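Local coordinates for ThiJ/PfpI family protein (Pseudomonas syringae pv. tomato, PDB 3EWN), which is of unknown function but belongs to the DJ-1/PfpI family of class I glutamine amidotransferase-like proteins, at residues 29-34 against 127-132; 43-48 against 177-182; 63-66 against 70-73. One frame throughout, in Å; residues are numbered along the deposited sequence.

Contact 1: residues 29-34 against 127-132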
ATOM      1  N   LEU A  29     -10.432   0.540  10.743  1.00  5.67           N
ATOM      2  CA  LEU A  29     -11.316   1.660  10.470  1.00  5.84           C
ATOM      3  C   LEU A  29     -10.985   2.324   9.139  1.00  6.94           C
ATOM      4  O   LEU A  29      -9.818   2.472   8.788  1.00  7.75           O
ATOM      5  CB  LEU A  29     -11.194   2.703  11.587  1.00  6.87           C
ATOM      6  CG  LEU A  29     -11.976   4.007  11.416  1.00  4.95           C
ATOM      7  CD1 LEU A  29     -13.459   3.757  11.649  1.00  7.21           C
ATOM      8  CD2 LEU A  29     -11.454   5.045  12.408  1.00  7.32           C
ATOM      9  N   VAL A  30     -12.020   2.699   8.393  1.00  6.97           N
ATOM     10  CA  VAL A  30     -11.834   3.414   7.133  1.00  6.21           C
ATOM     11  C   VAL A  30     -12.821   4.569   7.169  1.00  7.07           C
ATOM     12  O   VAL A  30     -13.861   4.476   7.815  1.00  7.07           O
ATOM     13  CB  VAL A  30     -12.097   2.540   5.870  1.00  7.14           C
ATOM     14  CG1 VAL A  30     -11.073   1.422   5.797  1.00  6.04           C
ATOM     15  CG2 VAL A  30     -13.522   1.995   5.871  1.00  7.54           C
ATOM     16  N   TYR A  31     -12.489   5.660   6.491  1.00  6.94           N
ATOM     17  CA  TYR A  31     -13.348   6.834   6.473  1.00  6.60           C
ATOM     18  C   TYR A  31     -13.014   7.693   5.269  1.00  8.37           C
ATOM     19  O   TYR A  31     -11.939   7.564   4.684  1.00  8.44           O
ATOM     20  CB  TYR A  31     -13.168   7.635   7.771  1.00  6.97           C
ATOM     21  CG  TYR A  31     -11.726   7.932   8.131  1.00  5.02           C
ATOM     22  CD1 TYR A  31     -11.038   8.990   7.537  1.00  4.72           C
ATOM     23  CD2 TYR A  31     -11.045   7.145   9.056  1.00  6.62           C
ATOM     24  CE1 TYR A  31      -9.703   9.258   7.859  1.00  3.79           C
ATOM     25  CE2 TYR A  31      -9.709   7.401   9.383  1.00  6.52           C
ATOM     26  CZ  TYR A  31      -9.049   8.459   8.781  1.00  5.49           C
ATOM     27  OH  TYR A  31      -7.740   8.719   9.101  1.00  6.63           O
ATOM     28  N   PRO A  32     -13.938   8.577   4.871  1.00  8.50           N
ATOM     29  CA  PRO A  32     -13.683   9.439   3.716  1.00  8.29           C
ATOM     30  C   PRO A  32     -12.427  10.278   3.915  1.00  7.35           C
ATOM     31  O   PRO A  32     -12.202  10.819   4.995  1.00  6.75           O
ATOM     32  CB  PRO A  32     -14.942  10.303   3.645  1.00  9.68           C
ATOM     33  CG  PRO A  32     -16.007   9.407   4.226  1.00  9.58           C
ATOM     34  CD  PRO A  32     -15.291   8.799   5.410  1.00  8.58           C
ATOM     35  N   GLY A  33     -11.596  10.367   2.883  1.00  7.88           N
ATOM     36  CA  GLY A  33     -10.400  11.180   2.992  1.00  7.68           C
ATOM     37  C   GLY A  33      -9.180  10.533   3.615  1.00  8.27           C
ATOM     38  O   GLY A  33      -8.153  11.187   3.779  1.00  8.70           O
HETATM   39  N   MSE A  34      -9.276   9.260   3.976  1.00  7.25           N
HETATM   40  CA  MSE A  34      -8.123   8.585   4.559  1.00  6.84           C
HETATM   41  C   MSE A  34      -7.046   8.433   3.484  1.00  8.06           C
HETATM   42  O   MSE A  34      -7.346   8.483   2.294  1.00  8.37           O
HETATM   43  CB  MSE A  34      -8.524   7.202   5.062  1.00  8.24           C
HETATM   44  CG  MSE A  34      -8.892   6.237   3.944  1.00  9.23           C
HETATM   45 SE   MSE A  34      -9.271   4.480   4.585  1.00 16.53          SE
HETATM   46  CE  MSE A  34      -9.980   3.737   2.977  1.00  9.94           C
ATOM     47  N   SER A 127      -3.139   8.047  14.730  1.00  5.91           N
ATOM     48  CA  SER A 127      -2.975   8.137  16.174  1.00  6.04           C
ATOM     49  C   SER A 127      -3.734   9.329  16.766  1.00  7.63           C
ATOM     50  O   SER A 127      -3.903   9.414  17.978  1.00  7.55           O
ATOM     51  CB  SER A 127      -1.487   8.185  16.552  1.00  7.09           C
ATOM     52  OG  SER A 127      -0.740   9.015  15.681  1.00  7.13           O
ATOM     53  N   LEU A 128      -4.191  10.249  15.918  1.00  7.49           N
ATOM     54  CA  LEU A 128      -4.968  11.387  16.414  1.00  7.41           C
ATOM     55  C   LEU A 128      -6.347  10.840  16.782  1.00  7.06           C
ATOM     56  O   LEU A 128      -6.987  11.313  17.719  1.00  6.99           O
ATOM     57  CB  LEU A 128      -5.126  12.473  15.343  1.00  5.96           C
ATOM     58  CG  LEU A 128      -3.898  13.233  14.834  1.00  6.53           C
ATOM     59  CD1 LEU A 128      -4.353  14.253  13.790  1.00  6.84           C
ATOM     60  CD2 LEU A 128      -3.167  13.932  15.975  1.00  8.75           C
ATOM     61  N   ILE A 129      -6.798   9.840  16.032  1.00  6.08           N
ATOM     62  CA  ILE A 129      -8.091   9.227  16.289  1.00  6.42           C
ATOM     63  C   ILE A 129      -8.016   8.436  17.594  1.00  6.84           C
ATOM     64  O   ILE A 129      -8.928   8.514  18.417  1.00  7.09           O
ATOM     65  CB  ILE A 129      -8.514   8.299  15.120  1.00  4.51           C
ATOM     66  CG1 ILE A 129      -8.749   9.133  13.856  1.00  5.11           C
ATOM     67  CG2 ILE A 129      -9.775   7.516  15.496  1.00  6.13           C
ATOM     68  CD1 ILE A 129      -8.981   8.302  12.587  1.00  7.17           C
ATOM     69  N   LEU A 130      -6.925   7.691  17.790  1.00  6.68           N
ATOM     70  CA  LEU A 130      -6.743   6.912  19.017  1.00  7.63           C
ATOM     71  C   LEU A 130      -6.705   7.857  20.211  1.00  8.03           C
ATOM     72  O   LEU A 130      -7.272   7.573  21.266  1.00  8.03           O
ATOM     73  CB  LEU A 130      -5.422   6.128  18.987  1.00  7.99           C
ATOM     74  CG  LEU A 130      -5.206   5.035  17.942  1.00  7.58           C
ATOM     75  CD1 LEU A 130      -3.900   4.317  18.251  1.00  7.68           C
ATOM     76  CD2 LEU A 130      -6.368   4.053  17.952  1.00  8.28           C
ATOM     77  N   GLY A 131      -6.016   8.979  20.041  1.00  6.86           N
ATOM     78  CA  GLY A 131      -5.914   9.941  21.122  1.00  7.16           C
ATOM     79  C   GLY A 131      -7.245  10.594  21.439  1.00  8.18           C
ATOM     80  O   GLY A 131      -7.633  10.696  22.600  1.00  8.82           O
ATOM     81  N   ALA A 132      -7.951  11.039  20.405  1.00  8.40           N
ATOM     82  CA  ALA A 132      -9.240  11.692  20.601  1.00  8.39           C
ATOM     83  C   ALA A 132     -10.263  10.735  21.209  1.00  9.49           C
ATOM     84  O   ALA A 132     -11.213  11.170  21.856  1.00 10.99           O
ATOM     85  CB  ALA A 132      -9.759  12.244  19.273  1.00  8.35           C
TER
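With CG of Y31 set between its backbone N and carbonyl carbon (chi1 50°) and the chain of I129 stretched out (chi2 172°), the phenol ring and the tip of the isoleucine come at each other from opposite directions. I129 CD1 lies 3.4 Å from Y31 CE2, a snug approach that is oblique to the ring. The same methyl stays close to the phenol end, 3.7 Å from Y31 OH. L29 meets it as well, tip to tip, its CD2 standing 4.1 Å from I129 CD1. On the helix side a single delta methyl makes all the close approaches, and the backbones stay well apart, with CA of L29 and CA of I129 10.1 Å from each other. All three residues are buried, and no hydrogen bond joins the segments. The ring is held in two ways: M34 CB lies 3.7 Å above the plane on one face, offset toward the rim, and Y31 OH is hydrogen-bonded to P91 O and T97 OG1. M34 reaches that position through the type II turn 31-34, closed by a bond of 3.2 Å from M34 N to Y31 O; G33 takes the positive phi of 85° within it. The contact joins the C-terminal end of strand 25-29 and the loop after it to helix 126-132. M110 of helix 104-114 packs on both L29 and I129, and A100 of helix 95-100 touches both Y31 and I129.

Contact 2: residues 43-48 against 177-182; sequences HCMFGS and AGLDFG
M45 presses its CB and CG against the backbone of G182, and this is the tight part of the contact: M45 CB is 3.5 Å from G182 C, and the two CA atoms, M45 CA and G182 CA, are only 5.2 Å apart. G182, having no side chain, offers its bare backbone to M45, and the helices lie close here. Beyond CG the selenomethionine bends (chi2 -57°), and the M45 and L179 side chains cross at about a right angle, M45 CE lying 4.0 Å from L179 CD2. F46 and F181 meet more lightly beside this close packing, F46 CZ lying 4.0 Å from F181 CE2, the two side chains crossing at a slant with their ring planes turned nearly perpendicular. G178 O lies in plane at the edge of the F181 ring. The looser side lies at G47 and S48, which are partly exposed and make no contact with 177-182. There S48 turns back on its own segment, its OG donating to M45 O at 2.7 Å in the carbonyl plane; S48 N, 3.0 Å from M45 O, grips the same oxygen. L179 also packs on L179 of the second subunit, and D180 forms a salt bridge with R162. F46 also touches I26 and M28 of strand 25-29, which places helix 36-46 against the central sheet with helix 177-189 beside it, an arrangement typical of the layered alpha/beta fold of the DJ-1/PfpI family.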
ATOM      1  N   HIS A  43      -2.677  -3.708   5.870  1.00  7.08           N
ATOM      2  CA  HIS A  43      -3.565  -4.746   5.355  1.00  6.15           C
ATOM      3  C   HIS A  43      -2.756  -5.828   4.641  1.00  6.62           C
ATOM      4  O   HIS A  43      -3.045  -7.021   4.762  1.00  7.33           O
ATOM      5  CB  HIS A  43      -4.615  -4.142   4.412  1.00  6.61           C
ATOM      6  CG  HIS A  43      -5.705  -5.098   4.034  1.00  7.95           C
ATOM      7  ND1 HIS A  43      -5.568  -6.028   3.026  1.00  7.60           N
ATOM      8  CD2 HIS A  43      -6.935  -5.301   4.567  1.00  8.19           C
ATOM      9  CE1 HIS A  43      -6.663  -6.763   2.954  1.00  8.67           C
ATOM     10  NE2 HIS A  43      -7.509  -6.344   3.878  1.00  7.84           N
ATOM     11  N   CYS A  44      -1.734  -5.401   3.908  1.00  6.79           N
ATOM     12  CA  CYS A  44      -0.857  -6.315   3.187  1.00  8.67           C
ATOM     13  C   CYS A  44      -0.273  -7.342   4.156  1.00  9.06           C
ATOM     14  O   CYS A  44      -0.229  -8.540   3.868  1.00  8.04           O
ATOM     15  CB  CYS A  44       0.275  -5.527   2.529  1.00  9.58           C
ATOM     16  SG  CYS A  44       1.574  -6.535   1.786  1.00 14.43           S
HETATM   17  N   MSE A  45       0.169  -6.865   5.314  1.00  8.65           N
HETATM   18  CA  MSE A  45       0.749  -7.748   6.316  1.00  9.00           C
HETATM   19  C   MSE A  45      -0.294  -8.538   7.097  1.00  8.31           C
HETATM   20  O   MSE A  45      -0.137  -9.740   7.281  1.00  7.72           O
HETATM   21  CB  MSE A  45       1.633  -6.954   7.282  1.00 10.25           C
HETATM   22  CG  MSE A  45       2.849  -6.310   6.608  1.00 11.83           C
HETATM   23 SE   MSE A  45       3.999  -7.553   5.691  1.00 20.87          SE
HETATM   24  CE  MSE A  45       5.091  -6.323   4.745  1.00 14.89           C
ATOM     25  N   PHE A  46      -1.349  -7.876   7.566  1.00  7.16           N
ATOM     26  CA  PHE A  46      -2.387  -8.583   8.313  1.00  7.88           C
ATOM     27  C   PHE A  46      -3.058  -9.622   7.425  1.00  8.71           C
ATOM     28  O   PHE A  46      -3.477 -10.688   7.889  1.00  8.40           O
ATOM     29  CB  PHE A  46      -3.459  -7.615   8.824  1.00  8.44           C
ATOM     30  CG  PHE A  46      -3.017  -6.753   9.969  1.00  8.77           C
ATOM     31  CD1 PHE A  46      -2.354  -7.307  11.057  1.00 10.02           C
ATOM     32  CD2 PHE A  46      -3.303  -5.393   9.981  1.00  8.88           C
ATOM     33  CE1 PHE A  46      -1.986  -6.519  12.144  1.00 12.04           C
ATOM     34  CE2 PHE A  46      -2.939  -4.596  11.067  1.00 10.71           C
ATOM     35  CZ  PHE A  46      -2.279  -5.164  12.151  1.00 10.72           C
ATOM     36  N   GLY A  47      -3.158  -9.299   6.141  1.00  9.66           N
ATOM     37  CA  GLY A  47      -3.787 -10.202   5.194  1.00  9.35           C
ATOM     38  C   GLY A  47      -3.021 -11.496   4.998  1.00 10.46           C
ATOM     39  O   GLY A  47      -3.568 -12.463   4.472  1.00 12.15           O
ATOM     40  N   SER A  48      -1.761 -11.523   5.425  1.00  9.44           N
ATOM     41  CA  SER A  48      -0.935 -12.720   5.281  1.00  8.96           C
ATOM     42  C   SER A  48      -1.232 -13.762   6.357  1.00  9.07           C
ATOM     43  O   SER A  48      -0.806 -14.906   6.246  1.00 10.17           O
ATOM     44  CB  SER A  48       0.549 -12.358   5.351  1.00  9.36           C
ATOM     45  OG  SER A  48       0.945 -12.136   6.695  1.00 12.55           O
ATOM     46  N   ALA A 177       5.349   3.874   6.828  1.00  7.22           N
ATOM     47  CA  ALA A 177       5.770   3.216   8.063  1.00  7.98           C
ATOM     48  C   ALA A 177       4.837   2.041   8.377  1.00  7.18           C
ATOM     49  O   ALA A 177       5.191   1.130   9.128  1.00  6.98           O
ATOM     50  CB  ALA A 177       5.758   4.219   9.218  1.00  7.60           C
ATOM     51  N   GLY A 178       3.641   2.073   7.800  1.00  7.32           N
ATOM     52  CA  GLY A 178       2.672   1.013   8.032  1.00  6.62           C
ATOM     53  C   GLY A 178       3.189  -0.375   7.701  1.00  8.03           C
ATOM     54  O   GLY A 178       2.767  -1.359   8.307  1.00  7.70           O
ATOM     55  N   LEU A 179       4.092  -0.463   6.732  1.00  7.19           N
ATOM     56  CA  LEU A 179       4.658  -1.756   6.357  1.00  7.01           C
ATOM     57  C   LEU A 179       5.535  -2.328   7.465  1.00  7.07           C
ATOM     58  O   LEU A 179       5.477  -3.522   7.760  1.00  7.44           O
ATOM     59  CB  LEU A 179       5.478  -1.621   5.078  1.00  6.45           C
ATOM     60  CG  LEU A 179       4.680  -1.440   3.793  1.00  7.14           C
ATOM     61  CD1 LEU A 179       5.621  -1.073   2.652  1.00  8.39           C
ATOM     62  CD2 LEU A 179       3.922  -2.729   3.482  1.00  8.58           C
ATOM     63  N   ASP A 180       6.352  -1.477   8.078  1.00  7.82           N
ATOM     64  CA  ASP A 180       7.222  -1.935   9.155  1.00  6.45           C
ATOM     65  C   ASP A 180       6.382  -2.273  10.379  1.00  9.00           C
ATOM     66  O   ASP A 180       6.649  -3.241  11.093  1.00  7.58           O
ATOM     67  CB  ASP A 180       8.275  -0.868   9.466  1.00  7.70           C
ATOM     68  CG  ASP A 180       9.231  -0.661   8.305  1.00  7.93           C
ATOM     69  OD1 ASP A 180       9.529  -1.660   7.623  1.00  7.34           O
ATOM     70  OD2 ASP A 180       9.684   0.478   8.072  1.00  7.42           O
ATOM     71  N   PHE A 181       5.357  -1.467  10.606  1.00  8.47           N
ATOM     72  CA  PHE A 181       4.435  -1.695  11.704  1.00  8.88           C
ATOM     73  C   PHE A 181       3.763  -3.054  11.475  1.00  9.07           C
ATOM     74  O   PHE A 181       3.676  -3.884  12.384  1.00  8.53           O
ATOM     75  CB  PHE A 181       3.385  -0.582  11.706  1.00  8.32           C
ATOM     76  CG  PHE A 181       2.084  -0.972  12.344  1.00  9.30           C
ATOM     77  CD1 PHE A 181       1.959  -1.027  13.723  1.00 10.09           C
ATOM     78  CD2 PHE A 181       0.991  -1.304  11.556  1.00  9.15           C
ATOM     79  CE1 PHE A 181       0.754  -1.411  14.314  1.00 10.19           C
ATOM     80  CE2 PHE A 181      -0.215  -1.689  12.132  1.00  9.11           C
ATOM     81  CZ  PHE A 181      -0.334  -1.743  13.514  1.00  8.81           C
ATOM     82  N   GLY A 182       3.301  -3.272  10.248  1.00  9.03           N
ATOM     83  CA  GLY A 182       2.625  -4.515   9.906  1.00  7.57           C
ATOM     84  C   GLY A 182       3.473  -5.767  10.046  1.00  7.44           C
ATOM     85  O   GLY A 182       3.035  -6.759  10.628  1.00  8.39           O
TER

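Contact 3: residues 63-66 against 70-73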
ATOM      1  N   PRO A  63     -19.299   3.038   0.082  1.00 12.19           N
ATOM      2  CA  PRO A  63     -17.873   3.117  -0.245  1.00 11.94           C
ATOM      3  C   PRO A  63     -17.286   4.443   0.236  1.00 11.10           C
ATOM      4  O   PRO A  63     -17.957   5.470   0.189  1.00 12.06           O
ATOM      5  CB  PRO A  63     -17.867   3.010  -1.767  1.00 13.55           C
ATOM      6  CG  PRO A  63     -19.058   2.141  -2.042  1.00 14.98           C
ATOM      7  CD  PRO A  63     -20.097   2.713  -1.113  1.00 13.67           C
ATOM      8  N   VAL A  64     -16.045   4.413   0.714  1.00  9.91           N
ATOM      9  CA  VAL A  64     -15.380   5.624   1.181  1.00  9.78           C
ATOM     10  C   VAL A  64     -14.259   5.943   0.200  1.00 10.21           C
ATOM     11  O   VAL A  64     -13.522   5.051  -0.218  1.00  9.82           O
ATOM     12  CB  VAL A  64     -14.781   5.440   2.595  1.00 10.32           C
ATOM     13  CG1 VAL A  64     -15.901   5.228   3.604  1.00 11.58           C
ATOM     14  CG2 VAL A  64     -13.818   4.261   2.612  1.00 13.16           C
ATOM     15  N   THR A  65     -14.147   7.210  -0.183  1.00  9.08           N
ATOM     16  CA  THR A  65     -13.123   7.620  -1.133  1.00  9.46           C
ATOM     17  C   THR A  65     -11.913   8.219  -0.425  1.00  8.32           C
ATOM     18  O   THR A  65     -12.052   9.128   0.394  1.00  8.75           O
ATOM     19  CB  THR A  65     -13.682   8.647  -2.135  1.00  9.95           C
ATOM     20  OG1 THR A  65     -14.824   8.086  -2.801  1.00 11.41           O
ATOM     21  CG2 THR A  65     -12.618   9.008  -3.166  1.00 10.71           C
ATOM     22  N   SER A  66     -10.731   7.706  -0.753  1.00  8.30           N
ATOM     23  CA  SER A  66      -9.490   8.172  -0.137  1.00  8.32           C
ATOM     24  C   SER A  66      -9.118   9.587  -0.556  1.00  8.67           C
ATOM     25  O   SER A  66      -9.746  10.169  -1.440  1.00  9.85           O
ATOM     26  CB  SER A  66      -8.340   7.219  -0.475  1.00  7.58           C
ATOM     27  OG  SER A  66      -7.887   7.394  -1.807  1.00  9.12           O
ATOM     28  N   LEU A  70      -9.253   6.935  -4.403  1.00 10.81           N
ATOM     29  CA  LEU A  70      -9.488   5.495  -4.483  1.00 10.44           C
ATOM     30  C   LEU A  70     -10.585   5.113  -3.499  1.00  9.84           C
ATOM     31  O   LEU A  70     -10.479   5.390  -2.306  1.00 10.28           O
ATOM     32  CB  LEU A  70      -8.211   4.715  -4.165  1.00 11.37           C
ATOM     33  CG  LEU A  70      -8.259   3.211  -4.459  1.00 12.13           C
ATOM     34  CD1 LEU A  70      -8.534   2.979  -5.938  1.00 13.10           C
ATOM     35  CD2 LEU A  70      -6.935   2.570  -4.066  1.00 12.41           C
ATOM     36  N   ALA A  71     -11.640   4.478  -4.002  1.00  9.93           N
ATOM     37  CA  ALA A  71     -12.767   4.090  -3.160  1.00 10.31           C
ATOM     38  C   ALA A  71     -12.695   2.646  -2.670  1.00  9.98           C
ATOM     39  O   ALA A  71     -12.466   1.721  -3.451  1.00  9.94           O
ATOM     40  CB  ALA A  71     -14.080   4.325  -3.910  1.00 10.66           C
ATOM     41  N   ILE A  72     -12.910   2.473  -1.369  1.00  8.79           N
ATOM     42  CA  ILE A  72     -12.883   1.168  -0.715  1.00  9.48           C
ATOM     43  C   ILE A  72     -14.269   0.846  -0.150  1.00  8.97           C
ATOM     44  O   ILE A  72     -14.948   1.732   0.365  1.00  8.95           O
ATOM     45  CB  ILE A  72     -11.852   1.163   0.445  1.00 11.03           C
ATOM     46  CG1 ILE A  72     -10.431   1.080  -0.115  1.00 14.80           C
ATOM     47  CG2 ILE A  72     -12.119   0.002   1.391  1.00 12.75           C
ATOM     48  CD1 ILE A  72      -9.997   2.288  -0.908  1.00 18.11           C
ATOM     49  N   VAL A  73     -14.688  -0.413  -0.249  1.00  8.80           N
ATOM     50  CA  VAL A  73     -15.998  -0.810   0.263  1.00  9.18           C
ATOM     51  C   VAL A  73     -15.884  -1.422   1.658  1.00  9.55           C
ATOM     52  O   VAL A  73     -15.208  -2.429   1.845  1.00 10.19           O
ATOM     53  CB  VAL A  73     -16.682  -1.851  -0.654  1.00 10.52           C
ATOM     54  CG1 VAL A  73     -18.111  -2.093  -0.172  1.00 11.18           C
ATOM     55  CG2 VAL A  73     -16.682  -1.365  -2.100  1.00  8.90           C
TER
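S66 OG takes the N-H of L70 at 3.0 Å and also that of A68, so one hydroxyl oxygen ties down two amides of the short connection between the strands. The oxygen sits between the backbone N and carbonyl carbon of its own residue (chi1 76°), which puts it within bonding distance of L70 N. In return S66 N donates to L70 O over 2.8 Å. Farther along, V64 and I72 form an antiparallel hydrogen-bonded pair, V64 N to I72 O and I72 N to V64 O, both at 2.9 Å. T65 and A71 are the non-hydrogen-bonded pair between, T65 OG1 lying 4.0 Å from A71 CB. Two CA-H...O contacts add to the backbone pairing, from P63 CA to I72 O and from A71 CA to V64 O, the latter 3.2 Å long. At the open end P63 CG meets V73 CG2 at 4.2 Å. The face bearing V64 and I72 is buried, V64 CG2 standing 4.3 Å from I72 CB, and both residues rest on M34. This beta hairpin lies against the loop after strand 25-29 and V36 of helix 36-46, while A71 and V73 pair antiparallel with a strand of the second subunit, carrying the sheet across the interface.

How the contacts relate
Contacts 1 and 2 belong to the buried interior, centred about 9 and 8 Å from the centre of the chain, whereas contact 3 lies about 17 Å out and is only partly buried. The chemistry follows: the first two have no hydrogen bond between their segments and depend on apolar packing, while the hairpin of contact 3 is built mainly on backbone bonds, with one serine hydroxyl joining in. Strand 25-29 leads into the loop of contact 1, and helix 36-46 after it supplies contact 2. Contacts 1 and 3 touch, G33 N lying 2.8 Å from T65 O. Contact 2 stays about 8 Å from either at the nearest atoms, but, like contact 3, it meets the second subunit.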